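Local coordinates for protein folylpolyglutamate synthase/dihydrofolate synthase (PDB 1O5Z) that probably adds L-glutamate to dihydropteroate and to tetrahydrofolyl polyglutamates, using ATP and magnesium, to make and extend folates, at residues L171-V176 and E203-V208. Numbering follows the deposited sequence.
Sequences LCSTIV and ERVPLV
The thiol of C172 lies against one methyl of V208, SG to CG2 3.6 Å, brought there by a first torsion that sets SG anti to the backbone N (chi1 -170°). On the same face, packed against helix 271-286, T174 and V208 run side by side and point the same way, and T282 hydrogen-bonds the T174 hydroxyl. The other face carries S173, L207 and I175: L207 CD1 reaches back over the S173 carbonyl and meets I175 CG1 at 4.0 Å, the two side chains crossing at a slant. Between these faces the backbones pair in parallel. S173 N donates to P206 O, V208 N hydrogen-bonds S173 O at 2.9 Å, and I175 N donates to V208 O at 2.8 Å. Where the pairing begins, V205 CG1 packs on C172 CA, and a water hydrogen-bonds S173 OG and V205 O, bridging the two segments; S173 OG also hydrogen-bonds the I200 carbonyl. Strand 53-58 flanks 173-175 on its other edge, and strand 231-233 lies beside 207-209 on the side away from 173-175. Neighbouring parallel strands joined through helix 190-197, they belong to the P-loop-type alpha/beta sheet of the Mur ligase middle domain.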
loop_
_atom_site.group_PDB
_atom_site.type_symbol
_atom_site.label_atom_id
_atom_site.label_comp_id
_atom_site.label_asym_id
_atom_site.label_seq_id
_atom_site.Cartn_x
_atom_site.Cartn_y
_atom_site.Cartn_z
ATOM N N LEU A 171 -3.811 -16.382 10.891
ATOM C CA LEU A 171 -4.213 -17.605 10.228
ATOM C C LEU A 171 -3.220 -17.972 9.093
ATOM O O LEU A 171 -3.081 -19.135 8.707
ATOM C CB LEU A 171 -5.631 -17.430 9.664
ATOM C CG LEU A 171 -6.747 -17.162 10.677
ATOM C CD1 LEU A 171 -8.022 -16.809 9.927
ATOM C CD2 LEU A 171 -6.946 -18.390 11.534
ATOM N N CYS A 172 -2.538 -16.955 8.580
ATOM C CA CYS A 172 -1.607 -17.108 7.499
ATOM C C CYS A 172 -0.712 -15.898 7.511
ATOM O O CYS A 172 -1.148 -14.804 7.841
ATOM C CB CYS A 172 -2.356 -17.141 6.167
ATOM S SG CYS A 172 -1.310 -17.620 4.771
ATOM N N SER A 173 0.553 -16.126 7.173
ATOM C CA SER A 173 1.578 -15.086 7.003
ATOM C C SER A 173 1.978 -15.145 5.539
ATOM O O SER A 173 2.243 -16.225 4.987
ATOM C CB SER A 173 2.807 -15.380 7.859
ATOM O OG SER A 173 2.439 -15.555 9.216
ATOM N N THR A 174 1.982 -13.980 4.914
ATOM C CA THR A 174 2.305 -13.847 3.504
ATOM C C THR A 174 3.504 -12.948 3.337
ATOM O O THR A 174 3.565 -11.860 3.939
ATOM C CB THR A 174 1.087 -13.263 2.798
ATOM O OG1 THR A 174 -0.020 -14.154 3.016
ATOM C CG2 THR A 174 1.283 -13.172 1.229
ATOM N N ILE A 175 4.483 -13.416 2.576
ATOM C CA ILE A 175 5.571 -12.552 2.150
ATOM C C ILE A 175 5.522 -12.439 0.632
ATOM O O ILE A 175 5.947 -13.348 -0.103
ATOM C CB ILE A 175 6.914 -13.076 2.653
ATOM C CG1 ILE A 175 6.903 -13.100 4.198
ATOM C CG2 ILE A 175 8.047 -12.153 2.151
ATOM C CD1 ILE A 175 8.054 -13.844 4.847
ATOM N N VAL A 176 4.949 -11.343 0.154
ATOM C CA VAL A 176 4.593 -11.283 -1.252
ATOM C C VAL A 176 5.864 -11.405 -2.100
ATOM O O VAL A 176 5.965 -12.288 -2.962
ATOM C CB VAL A 176 3.814 -9.998 -1.624
ATOM C CG1 VAL A 176 3.379 -10.074 -3.121
ATOM C CG2 VAL A 176 2.605 -9.775 -0.722
ATOM N N GLU A 203 4.697 -20.131 14.403
ATOM C CA GLU A 203 4.669 -21.569 14.623
ATOM C C GLU A 203 3.409 -22.221 14.080
ATOM O O GLU A 203 2.316 -21.874 14.460
ATOM C CB GLU A 203 4.790 -21.866 16.118
ATOM C CG GLU A 203 4.891 -23.349 16.470
ATOM C CD GLU A 203 6.233 -23.970 16.148
ATOM O OE1 GLU A 203 7.200 -23.209 15.897
ATOM O OE2 GLU A 203 6.308 -25.227 16.165
ATOM N N ARG A 204 3.583 -23.169 13.175
ATOM C CA ARG A 204 2.463 -23.896 12.600
ATOM C C ARG A 204 1.577 -23.060 11.698
ATOM O O ARG A 204 0.679 -23.590 11.091
ATOM C CB ARG A 204 1.601 -24.522 13.696
ATOM C CG ARG A 204 2.348 -25.522 14.493
ATOM C CD ARG A 204 2.221 -26.888 13.929
ATOM N NE ARG A 204 3.215 -27.784 14.491
ATOM C CZ ARG A 204 3.349 -29.048 14.136
ATOM N NH1 ARG A 204 2.523 -29.574 13.237
ATOM N NH2 ARG A 204 4.308 -29.797 14.683
ATOM N N VAL A 205 1.849 -21.773 11.569
ATOM C CA VAL A 205 1.023 -20.909 10.752
ATOM C C VAL A 205 1.586 -21.010 9.372
ATOM O O VAL A 205 2.769 -20.835 9.178
ATOM C CB VAL A 205 1.100 -19.425 11.213
ATOM C CG1 VAL A 205 0.444 -18.480 10.219
ATOM C CG2 VAL A 205 0.474 -19.262 12.586
ATOM N N PRO A 206 0.754 -21.275 8.388
ATOM C CA PRO A 206 1.275 -21.361 7.019
ATOM C C PRO A 206 1.913 -20.061 6.549
ATOM O O PRO A 206 1.661 -18.976 7.110
ATOM C CB PRO A 206 0.040 -21.680 6.182
ATOM C CG PRO A 206 -1.126 -21.238 7.048
ATOM C CD PRO A 206 -0.697 -21.551 8.450
ATOM N N LEU A 207 2.766 -20.198 5.537
ATOM C CA LEU A 207 3.392 -19.064 4.862
ATOM C C LEU A 207 3.061 -19.158 3.372
ATOM O O LEU A 207 3.213 -20.243 2.750
ATOM C CB LEU A 207 4.917 -19.121 5.014
ATOM C CG LEU A 207 5.728 -18.313 3.980
ATOM C CD1 LEU A 207 5.470 -16.786 4.174
ATOM C CD2 LEU A 207 7.205 -18.653 4.087
ATOM N N VAL A 208 2.662 -18.022 2.806
ATOM C CA VAL A 208 2.498 -17.889 1.361
ATOM C C VAL A 208 3.451 -16.849 0.792
ATOM O O VAL A 208 3.566 -15.755 1.326
ATOM C CB VAL A 208 1.080 -17.497 1.033
ATOM C CG1 VAL A 208 0.900 -17.331 -0.468
ATOM C CG2 VAL A 208 0.158 -18.517 1.584
HETATM O O HOH W 1 3.661 -18.274 9.435
#